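PDB 4JP0: insecticidal crystal protein Cry35Ab1 from Bacillus thuringiensis, which acts as one component of a binary insecticidal toxin active on western corn rootworm, probably targeting the larval midgut epithelium. Local coordinates for residues 19-22 with 27-30; 143-148 with 200-205; 288-293 with 333-338; 359-364 with 374-379. One frame throughout, in Å; residues are numbered along the deposited sequence.

Contact 1: 19-22 with 27-30; sequences AATY and DSGV
The ring of Tyr-22 meets Ser-28 obliquely, with OG of Ser-28 lying 4.1 Å from the ring atom CD2 of Tyr-22, and it also meets the ring of Tyr-43 edge to face. The second flat group is the carbonyl of Gly-29. Its oxygen receives the hydroxyl of Ser-28 at 2.8 Å from OG to O, with the donor tilted 17° from the carbonyl plane. That same OG accepts the amide of Tyr-22, N to OG 2.9 Å, in a nearly straight bond of 165°. Serine suits this place because one small hydroxyl can both accept from the strand and donate to its own loop; having OG swung away from its backbone N (chi1 -172°) brings it to the strand. Strand 18-22 runs antiparallel to 31-33, and residues 27-30 lead the chain back between them, a hairpin of the ricin B-type beta-trefoil. Before the regular pairing of Ala-20 with Ser-31 takes over, a CA-H...O contact joins CA of Val-30 to O of Ala-20 at 3.3 Å. Methyl groups meet beside this contact: CG2 of Thr-21 lies 4.0 Å from CG2 of Val-30, while OG1 of Thr-21 is hydrogen-bonded to the side chain of Asn-65. Ala-19 is small enough to sit beside Val-30, CB to CG1 4.1 Å, and both touch Trp-70 of strand 69-73.

Contact 2: 143-148 with 200-205; sequences IQLPQK and TPYYIL
Ile-143 directs its CG2 branch at the ring of Pro-201, where CG2 and CG are 4.2 Å apart; its backbone meanwhile is tied to Asn-5. Leu-145 comes next and, although its CB does not point straight across, its isopropyl end reaches the ring of Tyr-202. Both methyls take part: CD1 of Leu-145 is 3.7 Å from CD1 of Tyr-202, and CD2 of Leu-145 is 3.8 Å from the same ring atom. A branched leucine end suits this spot because its two methyls can both come up to CD1 of the ring, approaching obliquely. The hydroxyl of that tyrosine is spent elsewhere, on the carbonyl of Thr-4, and its ring also meets Phe-50 edge to face. Residues 143-148 leave the last strand of the beta-trefoil, 135-142, as an extended linker; the end-to-end direction of 143-146 lies 7° from that of 201-204, where strand 202-221 of the four-stranded toxin-domain sheet begins. CA of Leu-145 and CA of Tyr-202 are still 7.5 Å apart, so side chains bridge the backbones. Pro-146 follows, its rigid ring turned to the strand: CB lies 3.8 Å from CD1 of Ile-204. That methyl reaches the proline because CG1 of Ile-204 stands beside its backbone N (chi1 -63°) and the chain then extends (chi2 166°). Trp-178, Leu-180 and Tyr-323 of the adjoining strands also touch Ile-204.

Contact 3: 288-293 with 333-338; sequences KIMEKY and IQTSDN
Met-290 against Thr-335 is a small, buried side-chain contact between the loop leading into strand 292-301 and the edge strand 327-346 of the four-stranded antiparallel sheet in the toxin domain. Strand 292-301 itself pairs with 225-234. Long antiparallel strands of this kind are consistent with the aerolysin-like build ascribed to Toxin_10 proteins. A methionine suits the place because its long unbranched chain reaches from the loop to the strand. CG sits anti to the backbone N (chi1 -175°), the next bond is extended as well, and the chain bends only at chi3 (-68°), which brings CE toward Ser-336. SD of Met-290 lies 3.5 Å from CB of Thr-335 and 3.8 Å from its CG2, so the sulfur meets the hydrocarbon side of the threonine. Ser-336 contributes backbone, its own hydroxyl being bonded to the amide of Gly-234. Within the 288-293 segment, Tyr-293 ties the loop together: its OH accepts from N of Glu-291 at 3.0 Å and from NZ of Lys-288 at 2.6 Å, the ammonium lying in the ring plane. At the far end of Met-290, CE stops 3.8 Å from the carbonyl O of Ser-336.

Contact 4: 359-364 with 374-379; sequences HSYEEV and TLIKLK. Unlike the reference sequence in segment 374-379: Ile-376 (reference Lys).
Tyr-361 lies against Ile-376, a residue that differs from the reference sequence, which has lysine at this position. The two belong to consecutive helices, 361-368 and 372-380, joined by a short turn and part of a C-terminal helical cluster with helix 349-355, which packs on the same pair through Leu-355 and Ala-352. The side chains of Tyr-361 and Ile-376 cross at about a right angle, with CG1 of Ile-376 lying 3.8 Å from CZ of Tyr-361. Leu-375 comes to the ring differently, at its edge: its CB is 3.8 Å from CD2 of Tyr-361, and its CD1 lies in the ring plane. Tyrosine fits this border because a long flat side chain can reach across to the second helix while its hydroxyl end stays near the outer side, by the aliphatic part of Lys-379. Deeper in, Val-364 is buried, and its CG1 packs 3.8 Å from CD1 of Leu-375. The valine is set one helical turn from the tyrosine, so both turn the same way, and Leu-375 is met by both. Helix 361-368 starts with a capping box. Ser-360 occupies the N-cap, its OG taking a weak bond from N of Glu-363. In return, N of Ser-360 donates to OE1 of Glu-363 at 3.2 Å, and OE1 is met from above its carboxylate plane, 49° out of it.

The four contacts are strung in series along an elongated chain, and the centres of contacts 1 and 4 stand about 79 Å apart. Contact 1 stays within the beta-trefoil, a mostly buried hairpin bend and the one contact of the four with a hydrogen bond between its segments. Contacts 2 and 3 reach the same four-stranded sheet, through strands 202-221 and 327-346, with nearest atoms about 8 Å apart. Contact 2 is partly buried and lays the linker from the trefoil over that sheet by apolar contact; contact 3 is buried, smaller, and relies on a sulfur. Contact 4, also partly buried, is the helical one, apolar, with the aliphatic part of one lysine at its outer side.

Contact 1: 19-22 with 27-30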
loop_
_atom_site.group_PDB
_atom_site.type_symbol
_atom_site.label_atom_id
_atom_site.label_comp_id
_atom_site.label_asym_id
_atom_site.label_seq_id
_atom_site.Cartn_x
_atom_site.Cartn_y
_atom_site.Cartn_z
ATOM N N ALA A 19 14.944 12.323 26.218
ATOM C CA ALA A 19 13.997 13.103 25.444
ATOM C C ALA A 19 12.600 12.778 25.974
ATOM O O ALA A 19 12.256 11.585 26.174
ATOM C CB ALA A 19 14.112 12.729 23.957
ATOM N N ALA A 20 11.778 13.812 26.161
ATOM C CA ALA A 20 10.489 13.634 26.846
ATOM C C ALA A 20 9.422 14.620 26.393
ATOM O O ALA A 20 9.738 15.732 26.019
ATOM C CB ALA A 20 10.710 13.838 28.341
ATOM N N THR A 21 8.150 14.221 26.443
ATOM C CA THR A 21 7.060 15.181 26.258
ATOM C C THR A 21 6.204 15.154 27.514
ATOM O O THR A 21 6.223 14.149 28.253
ATOM C CB THR A 21 6.139 14.815 25.077
ATOM O OG1 THR A 21 5.858 13.425 25.102
ATOM C CG2 THR A 21 6.804 15.028 23.762
ATOM N N TYR A 22 5.414 16.216 27.727
ATOM C CA TYR A 22 4.497 16.267 28.874
ATOM C C TYR A 22 3.306 15.396 28.467
ATOM O O TYR A 22 2.814 15.541 27.365
ATOM C CB TYR A 22 3.976 17.701 29.121
ATOM C CG TYR A 22 4.911 18.692 29.789
ATOM C CD1 TYR A 22 4.406 19.707 30.628
ATOM C CD2 TYR A 22 6.269 18.661 29.571
ATOM C CE1 TYR A 22 5.248 20.628 31.229
ATOM C CE2 TYR A 22 7.119 19.586 30.192
ATOM C CZ TYR A 22 6.599 20.552 31.009
ATOM O OH TYR A 22 7.443 21.457 31.610
ATOM N N ASP A 27 0.107 18.776 22.298
ATOM C CA ASP A 27 1.075 19.385 21.357
ATOM C C ASP A 27 2.412 19.718 21.993
ATOM O O ASP A 27 3.143 20.638 21.551
ATOM C CB ASP A 27 0.508 20.675 20.801
ATOM C CG ASP A 27 -0.807 20.456 20.115
ATOM O OD1 ASP A 27 -0.814 19.658 19.158
ATOM O OD2 ASP A 27 -1.876 21.010 20.482
ATOM N N SER A 28 2.705 18.990 23.050
ATOM C CA SER A 28 3.914 19.193 23.826
ATOM C C SER A 28 5.186 19.363 23.030
ATOM O O SER A 28 5.441 18.615 22.064
ATOM C CB SER A 28 4.133 17.957 24.707
ATOM O OG SER A 28 5.200 18.179 25.610
ATOM N N GLY A 29 6.033 20.285 23.501
ATOM C CA GLY A 29 7.401 20.366 23.014
ATOM C C GLY A 29 8.159 19.168 23.567
ATOM O O GLY A 29 7.725 18.528 24.530
ATOM N N VAL A 30 9.302 18.859 22.966
ATOM C CA VAL A 30 10.185 17.810 23.446
ATOM C C VAL A 30 11.312 18.467 24.249
ATOM O O VAL A 30 11.931 19.420 23.787
ATOM C CB VAL A 30 10.803 17.028 22.280
ATOM C CG1 VAL A 30 11.759 15.938 22.819
ATOM C CG2 VAL A 30 9.709 16.402 21.445
#

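Contact 2: 143-148 with 200-205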
loop_
_atom_site.group_PDB
_atom_site.type_symbol
_atom_site.label_atom_id
_atom_site.label_comp_id
_atom_site.label_asym_id
_atom_site.label_seq_id
_atom_site.Cartn_x
_atom_site.Cartn_y
_atom_site.Cartn_z
ATOM N N ILE A 143 7.977 -5.573 19.877
ATOM C CA ILE A 143 6.713 -6.127 19.437
ATOM C C ILE A 143 6.991 -7.053 18.283
ATOM O O ILE A 143 7.592 -6.651 17.287
ATOM C CB ILE A 143 5.783 -4.999 18.926
ATOM C CG1 ILE A 143 5.707 -3.851 19.913
ATOM C CG2 ILE A 143 4.361 -5.568 18.586
ATOM C CD1 ILE A 143 5.183 -4.262 21.171
ATOM N N GLN A 144 6.532 -8.291 18.385
ATOM C CA GLN A 144 6.710 -9.255 17.298
ATOM C C GLN A 144 5.731 -8.897 16.173
ATOM O O GLN A 144 4.543 -8.619 16.409
ATOM C CB GLN A 144 6.477 -10.693 17.809
ATOM C CG GLN A 144 7.417 -11.171 18.969
ATOM C CD GLN A 144 8.905 -11.231 18.580
ATOM O OE1 GLN A 144 9.239 -11.426 17.407
ATOM N NE2 GLN A 144 9.797 -11.084 19.571
ATOM N N LEU A 145 6.233 -8.883 14.947
ATOM C CA LEU A 145 5.415 -8.447 13.813
ATOM C C LEU A 145 4.807 -9.609 13.050
ATOM O O LEU A 145 5.305 -10.709 13.121
ATOM C CB LEU A 145 6.251 -7.588 12.886
ATOM C CG LEU A 145 6.729 -6.274 13.515
ATOM C CD1 LEU A 145 7.096 -5.314 12.416
ATOM C CD2 LEU A 145 5.643 -5.654 14.393
ATOM N N PRO A 146 3.715 -9.358 12.338
ATOM C CA PRO A 146 3.089 -10.394 11.506
ATOM C C PRO A 146 4.126 -10.871 10.496
ATOM O O PRO A 146 4.873 -10.063 9.977
ATOM C CB PRO A 146 1.941 -9.647 10.797
ATOM C CG PRO A 146 1.716 -8.399 11.560
ATOM C CD PRO A 146 3.018 -8.057 12.262
ATOM N N GLN A 147 4.143 -12.171 10.250
ATOM C CA GLN A 147 5.050 -12.886 9.372
ATOM C C GLN A 147 4.488 -12.830 7.941
ATOM O O GLN A 147 3.308 -13.044 7.756
ATOM C CB GLN A 147 5.049 -14.347 9.863
ATOM C CG GLN A 147 5.860 -15.341 9.047
ATOM C CD GLN A 147 5.501 -16.824 9.345
ATOM O OE1 GLN A 147 4.927 -17.156 10.401
ATOM N NE2 GLN A 147 5.860 -17.707 8.416
ATOM N N LYS A 148 5.309 -12.461 6.958
ATOM C CA LYS A 148 4.859 -12.414 5.576
ATOM C C LYS A 148 4.585 -13.833 5.045
ATOM O O LYS A 148 5.418 -14.725 5.156
ATOM C CB LYS A 148 5.934 -11.714 4.739
ATOM C CG LYS A 148 5.622 -11.547 3.261
ATOM C CD LYS A 148 6.736 -10.694 2.644
ATOM C CE LYS A 148 6.408 -10.214 1.255
ATOM N NZ LYS A 148 7.001 -8.839 1.008
ATOM N N THR A 200 -1.626 -2.649 17.327
ATOM C CA THR A 200 -1.470 -2.915 15.923
ATOM C C THR A 200 -0.576 -1.858 15.262
ATOM O O THR A 200 -0.997 -1.192 14.409
ATOM C CB THR A 200 -2.852 -3.078 15.189
ATOM O OG1 THR A 200 -2.641 -3.211 13.810
ATOM C CG2 THR A 200 -3.739 -1.901 15.429
ATOM N N PRO A 201 0.654 -1.719 15.736
ATOM C CA PRO A 201 1.502 -0.621 15.235
ATOM C C PRO A 201 1.767 -0.744 13.744
ATOM O O PRO A 201 2.027 0.254 13.102
ATOM C CB PRO A 201 2.809 -0.771 16.033
ATOM C CG PRO A 201 2.774 -2.237 16.524
ATOM C CD PRO A 201 1.323 -2.491 16.812
ATOM N N TYR A 202 1.749 -1.967 13.226
ATOM C CA TYR A 202 1.797 -2.156 11.776
ATOM C C TYR A 202 0.543 -2.800 11.267
ATOM O O TYR A 202 0.115 -3.839 11.786
ATOM C CB TYR A 202 2.994 -2.998 11.345
ATOM C CG TYR A 202 4.294 -2.259 11.532
ATOM C CD1 TYR A 202 4.999 -2.334 12.752
ATOM C CD2 TYR A 202 4.790 -1.433 10.526
ATOM C CE1 TYR A 202 6.226 -1.636 12.941
ATOM C CE2 TYR A 202 5.996 -0.744 10.701
ATOM C CZ TYR A 202 6.697 -0.844 11.898
ATOM O OH TYR A 202 7.848 -0.113 12.032
ATOM N N TYR A 203 -0.059 -2.187 10.249
ATOM C CA TYR A 203 -1.222 -2.808 9.579
ATOM C C TYR A 203 -0.713 -3.630 8.416
ATOM O O TYR A 203 0.369 -3.352 7.881
ATOM C CB TYR A 203 -2.161 -1.716 9.023
ATOM C CG TYR A 203 -3.074 -1.097 10.087
ATOM C CD1 TYR A 203 -2.545 -0.446 11.192
ATOM C CD2 TYR A 203 -4.483 -1.168 9.956
ATOM C CE1 TYR A 203 -3.381 0.097 12.187
ATOM C CE2 TYR A 203 -5.304 -0.635 10.884
ATOM C CZ TYR A 203 -4.755 0.013 12.010
ATOM O OH TYR A 203 -5.600 0.553 12.940
ATOM N N ILE A 204 -1.502 -4.612 7.974
ATOM C CA ILE A 204 -1.167 -5.423 6.817
ATOM C C ILE A 204 -1.980 -4.958 5.614
ATOM O O ILE A 204 -3.216 -4.889 5.651
ATOM C CB ILE A 204 -1.491 -6.902 7.103
ATOM C CG1 ILE A 204 -0.644 -7.403 8.255
ATOM C CG2 ILE A 204 -1.181 -7.807 5.877
ATOM C CD1 ILE A 204 -1.155 -8.767 8.828
ATOM N N LEU A 205 -1.278 -4.598 4.558
ATOM C CA LEU A 205 -1.924 -4.193 3.300
ATOM C C LEU A 205 -1.603 -5.299 2.247
ATOM O O LEU A 205 -0.438 -5.609 1.947
ATOM C CB LEU A 205 -1.422 -2.801 2.886
ATOM C CG LEU A 205 -1.883 -2.227 1.548
ATOM C CD1 LEU A 205 -3.413 -2.247 1.413
ATOM C CD2 LEU A 205 -1.313 -0.803 1.339
#

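Contact 3: 288-293 with 333-338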
loop_
_atom_site.group_PDB
_atom_site.type_symbol
_atom_site.label_atom_id
_atom_site.label_comp_id
_atom_site.label_asym_id
_atom_site.label_seq_id
_atom_site.Cartn_x
_atom_site.Cartn_y
_atom_site.Cartn_z
ATOM N N LYS A 288 -6.907 11.088 -14.297
ATOM C CA LYS A 288 -8.291 10.750 -13.964
ATOM C C LYS A 288 -8.400 9.588 -12.968
ATOM O O LYS A 288 -7.830 8.549 -13.202
ATOM C CB LYS A 288 -9.082 10.401 -15.231
ATOM C CG LYS A 288 -10.566 10.196 -14.992
ATOM C CD LYS A 288 -11.314 9.982 -16.306
ATOM C CE LYS A 288 -12.847 10.076 -16.131
ATOM N NZ LYS A 288 -13.467 8.938 -15.362
ATOM N N ILE A 289 -9.140 9.791 -11.878
ATOM C CA ILE A 289 -9.409 8.760 -10.890
ATOM C C ILE A 289 -10.254 7.665 -11.500
ATOM O O ILE A 289 -11.104 7.951 -12.320
ATOM C CB ILE A 289 -10.162 9.367 -9.687
ATOM C CG1 ILE A 289 -10.250 8.360 -8.539
ATOM C CG2 ILE A 289 -11.554 9.794 -10.083
ATOM C CD1 ILE A 289 -10.603 8.979 -7.183
ATOM N N MET A 290 -10.042 6.408 -11.109
ATOM C CA MET A 290 -10.878 5.355 -11.690
ATOM C C MET A 290 -12.326 5.442 -11.236
ATOM O O MET A 290 -12.620 5.504 -10.033
ATOM C CB MET A 290 -10.376 3.958 -11.349
ATOM C CG MET A 290 -11.204 2.890 -12.071
ATOM S SD MET A 290 -10.757 1.291 -11.492
ATOM C CE MET A 290 -9.083 1.162 -12.149
ATOM N N GLU A 291 -13.251 5.421 -12.178
ATOM C CA GLU A 291 -14.645 5.319 -11.827
ATOM C C GLU A 291 -15.260 4.060 -12.436
ATOM O O GLU A 291 -14.631 3.059 -12.492
ATOM C CB GLU A 291 -15.429 6.555 -12.213
ATOM C CG GLU A 291 -14.604 7.779 -12.384
ATOM C CD GLU A 291 -15.409 9.011 -12.675
ATOM O OE1 GLU A 291 -16.625 8.925 -12.971
ATOM O OE2 GLU A 291 -14.799 10.074 -12.579
ATOM N N LYS A 292 -16.498 4.152 -12.869
ATOM C CA LYS A 292 -17.201 3.057 -13.525
ATOM C C LYS A 292 -17.300 3.381 -15.031
ATOM O O LYS A 292 -17.791 4.448 -15.401
ATOM C CB LYS A 292 -18.596 2.906 -12.899
ATOM C CG LYS A 292 -19.466 1.818 -13.487
ATOM C CD LYS A 292 -20.715 1.591 -12.625
ATOM C CE LYS A 292 -21.594 0.461 -13.173
ATOM N NZ LYS A 292 -22.265 -0.365 -12.095
ATOM N N TYR A 293 -16.842 2.466 -15.891
ATOM C CA TYR A 293 -16.859 2.691 -17.349
ATOM C C TYR A 293 -17.527 1.602 -18.175
ATOM O O TYR A 293 -17.843 0.531 -17.667
ATOM C CB TYR A 293 -15.435 2.867 -17.877
ATOM C CG TYR A 293 -14.640 3.860 -17.089
ATOM C CD1 TYR A 293 -13.671 3.435 -16.183
ATOM C CD2 TYR A 293 -14.874 5.233 -17.227
ATOM C CE1 TYR A 293 -12.950 4.341 -15.445
ATOM C CE2 TYR A 293 -14.167 6.143 -16.488
ATOM C CZ TYR A 293 -13.200 5.692 -15.599
ATOM O OH TYR A 293 -12.482 6.585 -14.863
ATOM N N ILE A 333 -10.985 -2.385 -1.584
ATOM C CA ILE A 333 -11.466 -1.797 -2.828
ATOM C C ILE A 333 -11.060 -2.743 -3.919
ATOM O O ILE A 333 -9.942 -3.277 -3.889
ATOM C CB ILE A 333 -10.904 -0.368 -3.074
ATOM C CG1 ILE A 333 -11.225 0.096 -4.502
ATOM C CG2 ILE A 333 -9.425 -0.354 -2.878
ATOM C CD1 ILE A 333 -10.967 1.614 -4.759
ATOM N N GLN A 334 -11.998 -3.015 -4.828
ATOM C CA GLN A 334 -11.706 -3.825 -5.992
ATOM C C GLN A 334 -11.804 -2.964 -7.249
ATOM O O GLN A 334 -12.677 -2.101 -7.354
ATOM C CB GLN A 334 -12.668 -5.001 -6.119
ATOM C CG GLN A 334 -12.427 -6.080 -5.098
ATOM C CD GLN A 334 -13.083 -5.739 -3.794
ATOM O OE1 GLN A 334 -14.243 -5.291 -3.782
ATOM N NE2 GLN A 334 -12.365 -5.946 -2.688
ATOM N N THR A 335 -10.871 -3.165 -8.167
ATOM C CA THR A 335 -10.877 -2.437 -9.439
ATOM C C THR A 335 -10.599 -3.429 -10.555
ATOM O O THR A 335 -10.033 -4.493 -10.297
ATOM C CB THR A 335 -9.800 -1.327 -9.458
ATOM O OG1 THR A 335 -8.494 -1.891 -9.324
ATOM C CG2 THR A 335 -9.928 -0.382 -8.234
ATOM N N SER A 336 -10.999 -3.094 -11.786
ATOM C CA SER A 336 -10.674 -3.937 -12.927
ATOM C C SER A 336 -10.006 -3.064 -13.980
ATOM O O SER A 336 -10.325 -1.894 -14.110
ATOM C CB SER A 336 -11.916 -4.629 -13.489
ATOM O OG SER A 336 -12.864 -3.668 -13.912
ATOM N N ASP A 337 -9.098 -3.661 -14.727
ATOM C CA ASP A 337 -8.189 -2.999 -15.661
ATOM C C ASP A 337 -8.549 -3.405 -17.089
ATOM O O ASP A 337 -8.332 -4.549 -17.510
ATOM C CB ASP A 337 -6.786 -3.486 -15.309
ATOM C CG ASP A 337 -5.705 -2.899 -16.185
ATOM O OD1 ASP A 337 -6.039 -2.243 -17.208
ATOM O OD2 ASP A 337 -4.485 -3.082 -15.922
ATOM N N ASN A 338 -9.110 -2.455 -17.830
ATOM C CA ASN A 338 -9.596 -2.754 -19.169
ATOM C C ASN A 338 -8.487 -3.230 -20.084
ATOM O O ASN A 338 -8.758 -3.888 -21.090
ATOM C CB ASN A 338 -10.387 -1.596 -19.759
ATOM C CG ASN A 338 -9.516 -0.451 -20.149
ATOM O OD1 ASN A 338 -8.680 0.009 -19.361
ATOM N ND2 ASN A 338 -9.701 0.034 -21.381
#

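Contact 4: 359-364 with 374-379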
loop_
_atom_site.group_PDB
_atom_site.type_symbol
_atom_site.label_atom_id
_atom_site.label_comp_id
_atom_site.label_asym_id
_atom_site.label_seq_id
_atom_site.Cartn_x
_atom_site.Cartn_y
_atom_site.Cartn_z
ATOM N N HIS A 359 -1.143 -29.013 -35.743
ATOM C CA HIS A 359 -2.050 -30.116 -35.941
ATOM C C HIS A 359 -2.613 -30.027 -37.336
ATOM O O HIS A 359 -2.660 -28.986 -37.893
ATOM C CB HIS A 359 -3.245 -30.071 -34.979
ATOM C CG HIS A 359 -2.912 -30.341 -33.551
ATOM N ND1 HIS A 359 -2.316 -29.416 -32.742
ATOM C CD2 HIS A 359 -3.091 -31.438 -32.790
ATOM C CE1 HIS A 359 -2.156 -29.918 -31.544
ATOM N NE2 HIS A 359 -2.615 -31.149 -31.548
ATOM N N SER A 360 -3.098 -31.116 -37.868
ATOM C CA SER A 360 -3.789 -31.023 -39.138
ATOM C C SER A 360 -5.264 -30.587 -38.977
ATOM O O SER A 360 -5.783 -30.594 -37.915
ATOM C CB SER A 360 -3.724 -32.340 -39.881
ATOM O OG SER A 360 -4.362 -33.309 -39.168
ATOM N N TYR A 361 -5.900 -30.237 -40.084
ATOM C CA TYR A 361 -7.304 -29.884 -40.099
ATOM C C TYR A 361 -8.105 -31.002 -39.523
ATOM O O TYR A 361 -8.888 -30.796 -38.673
ATOM C CB TYR A 361 -7.763 -29.572 -41.502
ATOM C CG TYR A 361 -7.448 -28.194 -41.937
ATOM C CD1 TYR A 361 -6.566 -27.940 -42.936
ATOM C CD2 TYR A 361 -7.998 -27.141 -41.308
ATOM C CE1 TYR A 361 -6.286 -26.679 -43.292
ATOM C CE2 TYR A 361 -7.723 -25.890 -41.666
ATOM C CZ TYR A 361 -6.885 -25.651 -42.651
ATOM O OH TYR A 361 -6.634 -24.384 -42.956
ATOM N N GLU A 362 -7.876 -32.215 -39.975
ATOM C CA GLU A 362 -8.678 -33.328 -39.472
ATOM C C GLU A 362 -8.498 -33.472 -37.963
ATOM O O GLU A 362 -9.451 -33.776 -37.259
ATOM C CB GLU A 362 -8.374 -34.630 -40.239
ATOM C CG GLU A 362 -9.110 -34.701 -41.580
ATOM C CD GLU A 362 -8.409 -35.569 -42.623
ATOM O OE1 GLU A 362 -9.055 -36.482 -43.189
ATOM O OE2 GLU A 362 -7.209 -35.327 -42.899
ATOM N N GLU A 363 -7.276 -33.264 -37.465
ATOM C CA GLU A 363 -7.044 -33.356 -36.022
ATOM C C GLU A 363 -7.794 -32.263 -35.265
ATOM O O GLU A 363 -8.473 -32.517 -34.284
ATOM C CB GLU A 363 -5.541 -33.271 -35.679
ATOM C CG GLU A 363 -4.767 -34.528 -36.091
ATOM C CD GLU A 363 -3.270 -34.455 -35.805
ATOM O OE1 GLU A 363 -2.731 -33.329 -35.586
ATOM O OE2 GLU A 363 -2.618 -35.531 -35.820
ATOM N N VAL A 364 -7.652 -31.030 -35.716
ATOM C CA VAL A 364 -8.351 -29.943 -35.052
ATOM C C VAL A 364 -9.868 -30.154 -35.111
ATOM O O VAL A 364 -10.574 -29.952 -34.126
ATOM C CB VAL A 364 -7.945 -28.605 -35.635
ATOM C CG1 VAL A 364 -8.695 -27.473 -34.939
ATOM C CG2 VAL A 364 -6.424 -28.452 -35.453
ATOM N N THR A 374 -15.176 -24.652 -41.772
ATOM C CA THR A 374 -15.172 -23.516 -40.859
ATOM C C THR A 374 -13.762 -23.169 -40.440
ATOM O O THR A 374 -13.420 -21.988 -40.300
ATOM C CB THR A 374 -15.999 -23.819 -39.619
ATOM O OG1 THR A 374 -17.379 -23.922 -39.994
ATOM C CG2 THR A 374 -15.950 -22.641 -38.663
ATOM N N LEU A 375 -12.958 -24.202 -40.198
ATOM C CA LEU A 375 -11.559 -24.006 -39.819
ATOM C C LEU A 375 -10.852 -23.179 -40.893
ATOM O O LEU A 375 -10.051 -22.287 -40.604
ATOM C CB LEU A 375 -10.871 -25.350 -39.634
ATOM C CG LEU A 375 -11.281 -26.101 -38.379
ATOM C CD1 LEU A 375 -10.542 -27.420 -38.314
ATOM C CD2 LEU A 375 -11.064 -25.267 -37.105
ATOM N N ILE A 376 -11.155 -23.476 -42.145
ATOM C CA ILE A 376 -10.560 -22.717 -43.224
ATOM C C ILE A 376 -11.089 -21.273 -43.265
ATOM O O ILE A 376 -10.306 -20.324 -43.414
ATOM C CB ILE A 376 -10.790 -23.432 -44.527
ATOM C CG1 ILE A 376 -10.050 -24.778 -44.494
ATOM C CG2 ILE A 376 -10.347 -22.537 -45.691
ATOM C CD1 ILE A 376 -10.258 -25.627 -45.744
ATOM N N LYS A 377 -12.402 -21.105 -43.115
ATOM C CA LYS A 377 -12.988 -19.767 -43.067
ATOM C C LYS A 377 -12.344 -18.975 -41.943
ATOM O O LYS A 377 -12.023 -17.801 -42.114
ATOM C CB LYS A 377 -14.498 -19.811 -42.813
ATOM C CG LYS A 377 -15.355 -20.191 -44.013
ATOM C CD LYS A 377 -16.783 -19.664 -43.855
ATOM C CE LYS A 377 -17.696 -20.162 -44.993
ATOM N NZ LYS A 377 -18.537 -19.090 -45.619
ATOM N N LEU A 378 -12.152 -19.623 -40.797
ATOM C CA LEU A 378 -11.576 -18.964 -39.631
ATOM C C LEU A 378 -10.203 -18.411 -39.964
ATOM O O LEU A 378 -9.916 -17.228 -39.719
ATOM C CB LEU A 378 -11.491 -19.930 -38.446
ATOM C CG LEU A 378 -12.826 -20.092 -37.726
ATOM C CD1 LEU A 378 -12.799 -21.274 -36.784
ATOM C CD2 LEU A 378 -13.150 -18.805 -36.981
ATOM N N LYS A 379 -9.364 -19.278 -40.522
ATOM C CA LYS A 379 -8.027 -18.901 -40.935
ATOM C C LYS A 379 -8.079 -17.734 -41.915
ATOM O O LYS A 379 -7.186 -16.881 -41.927
ATOM C CB LYS A 379 -7.319 -20.078 -41.624
ATOM C CG LYS A 379 -5.830 -19.820 -41.840
ATOM C CD LYS A 379 -5.395 -20.177 -43.238
ATOM C CE LYS A 379 -3.929 -19.853 -43.476
ATOM N NZ LYS A 379 -3.618 -19.828 -44.941
#